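Local structure of galactose-binding like protein (Bacteroides thetaiotaomicron, 7M1A) at residues 7-17 against 56-64; 18-29 against 41-49. The protein is a SusE-like protein that probably takes part in glycan binding, its galactose-binding-like C-terminal domain, the piece present here, holding a calcium ion. All blocks are in the same frame, centred on the assembly; numbering follows the deposited sequence.

Contact 1 of 2, residues 7-17 against 56-64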
loop_
_atom_site.group_PDB
_atom_site.type_symbol
_atom_site.label_atom_id
_atom_site.label_comp_id
_atom_site.label_asym_id
_atom_site.label_seq_id
_atom_site.Cartn_x
_atom_site.Cartn_y
_atom_site.Cartn_z
ATOM N N LYS A 7 4.662 -12.933 0.699
ATOM C CA LYS A 7 3.532 -12.919 -0.195
ATOM C C LYS A 7 2.443 -11.932 0.248
ATOM O O LYS A 7 1.462 -11.671 -0.464
ATOM C CB LYS A 7 2.930 -14.300 -0.324
ATOM C CG LYS A 7 3.927 -15.302 -0.885
ATOM C CD LYS A 7 3.296 -16.627 -1.167
ATOM C CE LYS A 7 4.299 -17.649 -1.728
ATOM N NZ LYS A 7 5.113 -17.117 -2.877
ATOM N N PHE A 8 2.542 -11.406 1.483
ATOM C CA PHE A 8 1.433 -10.525 1.971
ATOM C C PHE A 8 1.449 -9.220 1.157
ATOM O O PHE A 8 2.520 -8.739 0.728
ATOM C CB PHE A 8 1.641 -10.168 3.467
ATOM C CG PHE A 8 1.402 -11.251 4.482
ATOM C CD1 PHE A 8 1.319 -12.606 4.136
ATOM C CD2 PHE A 8 1.255 -10.874 5.843
ATOM C CE1 PHE A 8 1.104 -13.576 5.112
ATOM C CE2 PHE A 8 1.058 -11.834 6.835
ATOM C CZ PHE A 8 1.026 -13.178 6.479
ATOM N N ARG A 9 0.263 -8.633 0.985
ATOM C CA ARG A 9 0.179 -7.391 0.241
ATOM C C ARG A 9 -0.790 -6.421 0.887
ATOM O O ARG A 9 -1.889 -6.827 1.333
ATOM C CB ARG A 9 -0.326 -7.631 -1.195
ATOM C CG ARG A 9 0.630 -8.489 -2.002
ATOM C CD ARG A 9 1.893 -7.799 -2.474
ATOM N NE ARG A 9 2.698 -8.602 -3.312
ATOM C CZ ARG A 9 3.718 -9.359 -2.912
ATOM N NH1 ARG A 9 4.044 -9.433 -1.645
ATOM N NH2 ARG A 9 4.418 -10.051 -3.784
ATOM N N GLU A 10 -0.395 -5.143 0.981
ATOM C CA GLU A 10 -1.302 -4.089 1.428
ATOM C C GLU A 10 -2.475 -3.983 0.442
ATOM O O GLU A 10 -2.318 -4.226 -0.752
ATOM C CB GLU A 10 -0.479 -2.799 1.511
ATOM C CG GLU A 10 -1.208 -1.566 1.957
ATOM C CD GLU A 10 -1.825 -0.690 0.908
ATOM O OE1 GLU A 10 -2.073 -1.235 -0.203
ATOM O OE2 GLU A 10 -2.201 0.412 1.253
HETATM N N MSE A 11 -3.661 -3.670 0.994
HETATM C CA MSE A 11 -4.805 -3.263 0.192
HETATM C C MSE A 11 -5.305 -1.933 0.719
HETATM O O MSE A 11 -4.970 -1.534 1.852
HETATM C CB MSE A 11 -5.873 -4.326 0.238
HETATM C CG MSE A 11 -5.396 -5.621 -0.381
HETATM SE SE MSE A 11 -6.812 -6.960 -0.512
HETATM C CE MSE A 11 -7.803 -6.130 -1.948
ATOM N N TYR A 12 -6.260 -1.310 -0.014
ATOM C CA TYR A 12 -6.767 -0.029 0.469
ATOM C C TYR A 12 -8.169 0.074 -0.106
ATOM O O TYR A 12 -8.333 0.256 -1.328
ATOM C CB TYR A 12 -5.945 1.179 0.032
ATOM C CG TYR A 12 -6.459 2.413 0.747
ATOM C CD1 TYR A 12 -6.224 2.635 2.134
ATOM C CD2 TYR A 12 -7.319 3.297 0.062
ATOM C CE1 TYR A 12 -6.789 3.730 2.782
ATOM C CE2 TYR A 12 -7.866 4.397 0.716
ATOM C CZ TYR A 12 -7.635 4.579 2.075
ATOM O OH TYR A 12 -8.228 5.612 2.713
ATOM N N LEU A 13 -9.181 -0.191 0.741
ATOM C CA LEU A 13 -10.580 -0.145 0.344
ATOM C C LEU A 13 -11.194 1.158 0.795
ATOM O O LEU A 13 -10.660 1.809 1.653
ATOM C CB LEU A 13 -11.357 -1.282 1.023
ATOM C CG LEU A 13 -10.774 -2.692 0.930
ATOM C CD1 LEU A 13 -11.747 -3.747 1.445
ATOM C CD2 LEU A 13 -10.393 -3.021 -0.539
ATOM N N GLN A 14 -12.309 1.604 0.166
ATOM C CA GLN A 14 -12.816 2.947 0.530
ATOM C C GLN A 14 -13.127 2.971 2.009
ATOM O O GLN A 14 -13.713 2.005 2.552
ATOM C CB GLN A 14 -14.182 3.112 -0.187
ATOM C CG GLN A 14 -14.770 4.535 -0.227
ATOM C CD GLN A 14 -16.123 4.562 -0.909
ATOM O OE1 GLN A 14 -16.505 3.685 -1.687
ATOM N NE2 GLN A 14 -16.875 5.604 -0.625
ATOM N N ASN A 15 -12.841 4.112 2.596
ATOM C CA ASN A 15 -13.036 4.405 4.030
ATOM C C ASN A 15 -12.019 3.699 4.915
ATOM O O ASN A 15 -12.096 3.880 6.119
ATOM C CB ASN A 15 -14.508 4.195 4.465
ATOM C CG ASN A 15 -15.420 5.107 3.700
ATOM O OD1 ASN A 15 -15.120 6.287 3.552
ATOM N ND2 ASN A 15 -16.488 4.528 3.205
ATOM N N ASP A 16 -11.072 2.883 4.396
ATOM C CA ASP A 16 -10.049 2.343 5.278
ATOM C C ASP A 16 -9.227 3.491 5.867
ATOM O O ASP A 16 -9.090 4.556 5.267
ATOM C CB ASP A 16 -9.109 1.403 4.530
ATOM C CG ASP A 16 -9.693 0.021 4.216
ATOM O OD1 ASP A 16 -10.789 -0.300 4.746
ATOM O OD2 ASP A 16 -8.975 -0.803 3.636
ATOM N N SER A 17 -8.654 3.257 7.064
ATOM C CA SER A 17 -7.778 4.234 7.701
ATOM C C SER A 17 -6.412 4.185 6.999
ATOM O O SER A 17 -5.871 3.115 6.742
ATOM C CB SER A 17 -7.590 3.855 9.151
ATOM O OG SER A 17 -8.834 4.029 9.850
ATOM N N ALA A 56 -10.758 2.242 13.730
ATOM C CA ALA A 56 -9.866 2.244 12.575
ATOM C C ALA A 56 -9.975 0.875 11.922
ATOM O O ALA A 56 -10.055 -0.150 12.570
ATOM C CB ALA A 56 -8.432 2.449 12.975
ATOM N N VAL A 57 -9.923 0.867 10.575
ATOM C CA VAL A 57 -10.008 -0.367 9.794
ATOM C C VAL A 57 -8.890 -0.358 8.746
ATOM O O VAL A 57 -8.759 0.613 8.047
ATOM C CB VAL A 57 -11.412 -0.541 9.154
ATOM C CG1 VAL A 57 -11.462 -1.717 8.186
ATOM C CG2 VAL A 57 -12.505 -0.570 10.181
ATOM N N PHE A 58 -8.197 -1.497 8.573
ATOM C CA PHE A 58 -7.323 -1.576 7.397
ATOM C C PHE A 58 -7.343 -3.038 6.923
ATOM O O PHE A 58 -7.846 -3.948 7.600
ATOM C CB PHE A 58 -5.911 -1.050 7.730
ATOM C CG PHE A 58 -5.159 -1.858 8.737
ATOM C CD1 PHE A 58 -4.456 -3.009 8.405
ATOM C CD2 PHE A 58 -5.252 -1.510 10.096
ATOM C CE1 PHE A 58 -3.807 -3.787 9.356
ATOM C CE2 PHE A 58 -4.618 -2.291 11.066
ATOM C CZ PHE A 58 -3.931 -3.459 10.723
ATOM N N THR A 59 -6.861 -3.214 5.674
ATOM C CA THR A 59 -7.132 -4.420 4.913
ATOM C C THR A 59 -5.822 -4.897 4.271
ATOM O O THR A 59 -5.042 -4.095 3.732
ATOM C CB THR A 59 -8.125 -4.082 3.807
ATOM O OG1 THR A 59 -9.303 -3.446 4.335
ATOM C CG2 THR A 59 -8.569 -5.305 3.037
ATOM N N PHE A 60 -5.648 -6.226 4.142
ATOM C CA PHE A 60 -4.482 -6.775 3.443
ATOM C C PHE A 60 -4.788 -8.169 2.917
ATOM O O PHE A 60 -5.828 -8.728 3.203
ATOM C CB PHE A 60 -3.209 -6.734 4.294
ATOM C CG PHE A 60 -3.265 -7.473 5.591
ATOM C CD1 PHE A 60 -3.846 -6.888 6.711
ATOM C CD2 PHE A 60 -2.740 -8.768 5.747
ATOM C CE1 PHE A 60 -3.809 -7.515 7.978
ATOM C CE2 PHE A 60 -2.755 -9.423 7.008
ATOM C CZ PHE A 60 -3.270 -8.794 8.101
ATOM N N ASP A 61 -3.894 -8.687 2.086
ATOM C CA ASP A 61 -4.026 -9.932 1.347
ATOM C C ASP A 61 -2.909 -10.816 1.868
ATOM O O ASP A 61 -1.713 -10.426 1.834
ATOM C CB ASP A 61 -3.858 -9.569 -0.121
ATOM C CG ASP A 61 -3.974 -10.663 -1.142
ATOM O OD1 ASP A 61 -3.991 -11.855 -0.799
ATOM O OD2 ASP A 61 -4.136 -10.287 -2.339
ATOM N N LEU A 62 -3.229 -12.055 2.259
ATOM C CA LEU A 62 -2.229 -13.037 2.701
ATOM C C LEU A 62 -1.475 -13.639 1.514
ATOM O O LEU A 62 -0.424 -14.265 1.727
ATOM C CB LEU A 62 -2.868 -14.196 3.521
ATOM C CG LEU A 62 -3.635 -13.768 4.791
ATOM C CD1 LEU A 62 -4.463 -14.913 5.332
ATOM C CD2 LEU A 62 -2.646 -13.257 5.852
ATOM N N GLY A 63 -2.000 -13.473 0.282
ATOM C CA GLY A 63 -1.282 -14.023 -0.859
ATOM C C GLY A 63 -1.520 -15.516 -1.059
ATOM O O GLY A 63 -1.009 -16.077 -2.015
ATOM N N VAL A 64 -2.293 -16.152 -0.176
ATOM C CA VAL A 64 -2.619 -17.567 -0.269
ATOM C C VAL A 64 -4.018 -17.704 0.347
ATOM O O VAL A 64 -4.415 -16.874 1.160
ATOM C CB VAL A 64 -1.602 -18.413 0.539
ATOM C CG1 VAL A 64 -0.212 -18.381 -0.102
ATOM C CG2 VAL A 64 -1.593 -18.020 2.023
HETATM O O HOH W 1 -6.251 -0.785 4.147
HETATM O O HOH W 2 -11.145 3.281 9.070
#

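Contact 2 of 2, residues 18-29 against 41-49. With CA (calcium ion), chain F; EDO (1,2-ethanediol), chain D; EDO (1,2-ethanediol), chain E.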
loop_
_atom_site.group_PDB
_atom_site.type_symbol
_atom_site.label_atom_id
_atom_site.label_comp_id
_atom_site.label_asym_id
_atom_site.label_seq_id
_atom_site.Cartn_x
_atom_site.Cartn_y
_atom_site.Cartn_z
ATOM N N ARG A 18 -5.823 5.363 6.784
ATOM C CA ARG A 18 -4.425 5.404 6.415
ATOM C C ARG A 18 -3.585 5.004 7.630
ATOM O O ARG A 18 -3.976 5.252 8.788
ATOM C CB ARG A 18 -4.028 6.809 5.954
ATOM C CG ARG A 18 -4.728 7.111 4.641
ATOM C CD ARG A 18 -4.246 8.377 4.020
ATOM N NE ARG A 18 -4.941 8.673 2.777
ATOM C CZ ARG A 18 -4.472 8.578 1.556
ATOM N NH1 ARG A 18 -3.329 7.947 1.324
ATOM N NH2 ARG A 18 -5.222 9.019 0.583
ATOM N N VAL A 19 -2.458 4.317 7.380
ATOM C CA VAL A 19 -1.693 3.760 8.506
ATOM C C VAL A 19 -0.238 4.242 8.476
ATOM O O VAL A 19 0.684 3.546 8.962
ATOM C CB VAL A 19 -1.754 2.205 8.548
ATOM C CG1 VAL A 19 -3.217 1.693 8.710
ATOM C CG2 VAL A 19 -1.182 1.577 7.249
ATOM N N ASP A 20 -0.009 5.403 7.840
ATOM C CA ASP A 20 1.349 5.865 7.518
ATOM C C ASP A 20 1.808 7.062 8.354
ATOM O O ASP A 20 2.752 7.736 7.956
ATOM C CB ASP A 20 1.490 6.099 6.003
ATOM C CG ASP A 20 1.223 4.812 5.203
ATOM O OD1 ASP A 20 1.158 3.693 5.708
ATOM O OD2 ASP A 20 1.117 4.940 4.006
ATOM N N SER A 21 1.218 7.235 9.544
ATOM C CA SER A 21 1.696 8.293 10.426
ATOM C C SER A 21 3.055 7.857 11.014
ATOM O O SER A 21 3.374 6.682 11.123
ATOM C CB SER A 21 0.663 8.600 11.492
ATOM O OG SER A 21 -0.528 9.106 10.909
ATOM N N TYR A 22 3.873 8.838 11.417
ATOM C CA TYR A 22 5.148 8.557 12.087
ATOM C C TYR A 22 6.066 7.696 11.233
ATOM O O TYR A 22 6.741 6.772 11.738
ATOM C CB TYR A 22 4.969 7.977 13.484
ATOM C CG TYR A 22 4.296 8.975 14.367
ATOM C CD1 TYR A 22 5.032 9.968 14.988
ATOM C CD2 TYR A 22 2.935 8.905 14.587
ATOM C CE1 TYR A 22 4.408 10.889 15.807
ATOM C CE2 TYR A 22 2.305 9.803 15.435
ATOM C CZ TYR A 22 3.038 10.811 16.038
ATOM O OH TYR A 22 2.425 11.770 16.806
ATOM N N ASP A 23 6.007 7.954 9.909
ATOM C CA ASP A 23 6.858 7.180 8.984
ATOM C C ASP A 23 6.475 5.695 9.002
ATOM O O ASP A 23 7.296 4.842 8.660
ATOM C CB ASP A 23 8.372 7.312 9.326
ATOM C CG ASP A 23 8.887 8.710 9.133
ATOM O OD1 ASP A 23 8.421 9.381 8.193
ATOM O OD2 ASP A 23 9.810 9.074 9.886
ATOM N N GLY A 24 5.215 5.412 9.322
ATOM C CA GLY A 24 4.742 4.031 9.300
ATOM C C GLY A 24 4.383 3.568 7.902
ATOM O O GLY A 24 4.310 4.358 6.972
ATOM N N LYS A 25 4.190 2.254 7.779
ATOM C CA LYS A 25 3.775 1.644 6.517
ATOM C C LYS A 25 3.246 0.268 6.858
ATOM O O LYS A 25 3.706 -0.437 7.761
ATOM C CB LYS A 25 4.996 1.409 5.582
ATOM C CG LYS A 25 4.512 1.257 4.149
ATOM C CD LYS A 25 4.039 2.528 3.490
ATOM C CE LYS A 25 3.448 2.179 2.100
ATOM N NZ LYS A 25 2.350 1.136 2.094
HETATM N N MSE A 26 2.177 -0.137 6.163
HETATM C CA MSE A 26 1.523 -1.384 6.491
HETATM C C MSE A 26 2.532 -2.544 6.398
HETATM O O MSE A 26 2.495 -3.465 7.217
HETATM C CB MSE A 26 0.277 -1.668 5.622
HETATM C CG MSE A 26 -0.555 -2.813 6.342
HETATM SE SE MSE A 26 -2.129 -3.308 5.277
HETATM C CE MSE A 26 -3.062 -1.553 5.296
ATOM N N GLU A 27 3.416 -2.518 5.339
ATOM C CA GLU A 27 4.315 -3.642 5.113
ATOM C C GLU A 27 5.251 -3.822 6.310
ATOM O O GLU A 27 5.836 -4.870 6.445
ATOM C CB GLU A 27 5.160 -3.346 3.862
ATOM C CG GLU A 27 4.402 -3.436 2.513
ATOM C CD GLU A 27 3.555 -2.268 2.108
ATOM O OE1 GLU A 27 3.414 -1.241 2.841
ATOM O OE2 GLU A 27 3.071 -2.355 0.922
ATOM N N TYR A 28 5.400 -2.790 7.157
ATOM C CA TYR A 28 6.284 -2.968 8.301
ATOM C C TYR A 28 5.737 -3.919 9.366
ATOM O O TYR A 28 6.537 -4.308 10.263
ATOM C CB TYR A 28 6.596 -1.578 8.912
ATOM C CG TYR A 28 7.334 -0.603 8.014
ATOM C CD1 TYR A 28 8.055 -1.019 6.887
ATOM C CD2 TYR A 28 7.277 0.757 8.275
ATOM C CE1 TYR A 28 8.691 -0.082 6.094
ATOM C CE2 TYR A 28 7.960 1.716 7.524
ATOM C CZ TYR A 28 8.713 1.265 6.472
ATOM O OH TYR A 28 9.292 2.193 5.648
ATOM N N VAL A 29 4.419 -4.256 9.301
ATOM C CA VAL A 29 3.887 -5.188 10.303
ATOM C C VAL A 29 3.949 -6.627 9.796
ATOM O O VAL A 29 3.518 -7.513 10.495
ATOM C CB VAL A 29 2.498 -4.813 10.830
ATOM C CG1 VAL A 29 2.511 -3.397 11.403
ATOM C CG2 VAL A 29 1.363 -5.047 9.827
ATOM N N GLY A 41 14.695 -0.046 9.677
ATOM C CA GLY A 41 14.015 -1.067 8.862
ATOM C C GLY A 41 12.488 -0.990 8.949
ATOM O O GLY A 41 11.826 -1.937 8.431
ATOM N N GLY A 42 11.905 0.145 9.466
ATOM C CA GLY A 42 10.434 0.344 9.460
ATOM C C GLY A 42 9.871 -0.275 10.749
ATOM O O GLY A 42 9.922 -1.489 10.931
ATOM N N VAL A 43 9.370 0.590 11.631
ATOM C CA VAL A 43 8.950 0.160 12.967
ATOM C C VAL A 43 7.569 -0.470 13.025
ATOM O O VAL A 43 7.335 -1.390 13.826
ATOM C CB VAL A 43 9.066 1.364 13.946
ATOM C CG1 VAL A 43 8.473 1.120 15.323
ATOM C CG2 VAL A 43 10.553 1.824 14.033
ATOM N N GLY A 44 6.638 0.048 12.231
ATOM C CA GLY A 44 5.298 -0.502 12.338
ATOM C C GLY A 44 4.337 0.347 11.516
ATOM O O GLY A 44 4.758 1.095 10.600
ATOM N N LEU A 45 3.037 0.231 11.810
ATOM C CA LEU A 45 2.047 1.072 11.205
ATOM C C LEU A 45 1.423 1.928 12.287
ATOM O O LEU A 45 1.503 1.608 13.501
ATOM C CB LEU A 45 1.011 0.290 10.378
ATOM C CG LEU A 45 0.032 -0.622 11.147
ATOM C CD1 LEU A 45 -1.082 0.137 11.876
ATOM C CD2 LEU A 45 -0.615 -1.616 10.161
ATOM N N HIS A 46 0.847 3.049 11.847
ATOM C CA HIS A 46 0.293 3.978 12.822
ATOM C C HIS A 46 -0.754 4.856 12.159
ATOM O O HIS A 46 -0.457 5.488 11.149
ATOM C CB HIS A 46 1.452 4.856 13.358
ATOM C CG HIS A 46 1.134 5.554 14.627
ATOM N ND1 HIS A 46 -0.043 6.313 14.841
ATOM C CD2 HIS A 46 1.887 5.631 15.757
ATOM C CE1 HIS A 46 0.041 6.785 16.092
ATOM N NE2 HIS A 46 1.193 6.371 16.649
ATOM N N THR A 47 -2.003 4.886 12.676
ATOM C CA THR A 47 -3.049 5.697 12.046
ATOM C C THR A 47 -3.061 7.150 12.496
ATOM O O THR A 47 -3.900 7.906 11.987
ATOM C CB THR A 47 -4.435 5.112 12.364
ATOM O OG1 THR A 47 -4.695 5.121 13.771
ATOM C CG2 THR A 47 -4.579 3.678 11.875
ATOM N N GLY A 48 -2.126 7.534 13.408
ATOM C CA GLY A 48 -2.106 8.912 13.885
ATOM C C GLY A 48 -2.886 9.066 15.196
ATOM O O GLY A 48 -3.182 8.102 15.919
ATOM N N THR A 49 -3.208 10.327 15.509
ATOM C CA THR A 49 -3.912 10.683 16.750
ATOM C C THR A 49 -5.091 11.587 16.459
ATOM O O THR A 49 -5.642 12.108 17.397
ATOM C CB THR A 49 -2.959 11.367 17.735
ATOM O OG1 THR A 49 -2.330 12.503 17.127
ATOM C CG2 THR A 49 -1.823 10.449 18.143
HETATM CA CA CA F . 7.530 -5.388 11.997
HETATM C C1 EDO D . 5.111 3.812 12.792
HETATM O O1 EDO D . 6.464 4.119 12.503
HETATM C C2 EDO D . 5.146 3.306 14.144
HETATM O O2 EDO D . 5.237 4.420 15.005
HETATM C C1 EDO E . 1.217 8.972 19.333
HETATM O O1 EDO E . 1.650 7.678 18.995
HETATM C C2 EDO E . 2.139 9.612 20.347
HETATM O O2 EDO E . 3.376 9.265 19.855
HETATM O O HOH W 3 -5.554 7.223 9.819
HETATM O O HOH W 4 0.078 12.196 15.715
HETATM O O HOH W 5 8.740 3.355 10.895
HETATM O O HOH W 6 9.098 -3.696 12.445
#

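Contact 1 of 2, residues 7-17 against 56-64
Asp16 and Thr59 meet at about a right angle, with OG1 of Thr59 donating to OD2 of Asp16 at 2.8 Å on the syn side of the carboxylate. From the opposite face comes Leu13 N, 3.0 Å from Asp16 OD2. CG of Asp16 lies beside its own backbone N (chi1 -76°), turning the carboxylate toward the type II turn from Leu13 to Asp16. A water donates to both Asp16 OD2 and Met11 O and accepts from Thr59 N, tying the backbones together. Arg155 adds a salt bridge to Asp16 OD1 and a hydrogen bond with Thr59 OG1. Putting an alanine at Asp16 would probably leave Thr59 OG1 and Leu13 N without their common acceptor and Arg155 without this counter-charge.

Strand 9-11 runs antiparallel to strand 56-62 in the six-stranded sheet of the galactose-binding-like domain. Arg9 and Asp61 form a hydrogen-bonded pair, Arg9 N to Asp61 O and Asp61 N to Arg9 O both measuring 2.8 Å, and Ser17 N reaches Val57 O with 162° at the hydrogen. Met11 N donates to Thr59 O at 3.1 Å. Asp61 OD1 accepts from Gly63 N at 2.8 Å, an Asx turn at the corner of Gly63 and Val64, and pairs with Arg152. Asp61 OD2 meets Arg9 of the second subunit, while Arg9 NH2 pairs with Glu99 of that subunit. Next to the Arg9-Asp61 bridge, Leu62 CD2 sits over one face of the Phe8 ring, offset toward its rim and 4.0 Å from the centroid, a CH-pi contact.

The carboxylates of Asp16 and Asp61 each combine a backbone N-H with an arginine, so their buried charges are probably offset by Arg155 and Arg152 and, for Asp61, also by Arg9 of the second subunit.

Contact 2 of 2, residues 18-29 against 41-49
Tyr28 lays its ring against the backbone of Gly42, whose CA stands 3.3 Å from the Tyr28 ring centroid and 10° off its normal, a CH-pi contact. CB of Lys25 covers the opposite face. Gly42, at positive phi, has no side chain to hold its CA off the Tyr28 ring. The backbone O of Tyr28 binds the calcium ion at 2.3 Å; Asn31, Arg33, Thr171 and Glu172 and a water complete the site, and that water donates to Gly42 O.

In this galactose-binding-like beta-sandwich, residues 18-25 run as a loop, passing into a 3-10 turn at 26-29, beside strand 45-46, an outermost strand of the four-stranded antiparallel sheet. His46 bridges the backbones, its N giving Val19 O a bond of 2.9 Å and its O receiving Ser21 N. Lys25 N donates to Gly44 O at 3.1 Å.

Leu45 carries the apolar side. Its CG, between the backbone N and carbonyl carbon (chi1 68°), lies 3.7 Å from Val29 CG1, while CD1 approaches Val19 and CD2 reaches Met26 CG at 4.0 Å.

Tyr22 crosses His46 obliquely, with CD2 of Tyr22 above the centre of the imidazole and the ring planes at 47°. That imidazole is positioned by Gly48 N, which donates to His46 ND1 at 2.8 Å; separately, His46 NE2 donates to a 1,2-ethanediol probably from the crystallisation liquor.

Overall arrangement
The two contacts have centres 13 Å apart and serve different sheets of the sandwich. Contact 1 joins strand 9-11 to strand 56-66 in the six-stranded sheet; contact 2 packs the loop after strand 9-11 against strand 45-46 of the four-stranded sheet. Along the chain, contact 2 is nested inside the loop that contact 1 closes. Met26, modelled as selenomethionine, makes one direct link, its SE 3.4 Å from Thr59 O, and Glu10 packs on Glu27. Glu10 also forms a salt bridge with Lys25 of the second subunit, and Lys25 with Glu10 of that subunit. The segment holding Tyr28, a calcium ligand, thus lies at the dimer interface, the Tyr28 side chain packing on Tyr12 of the second subunit.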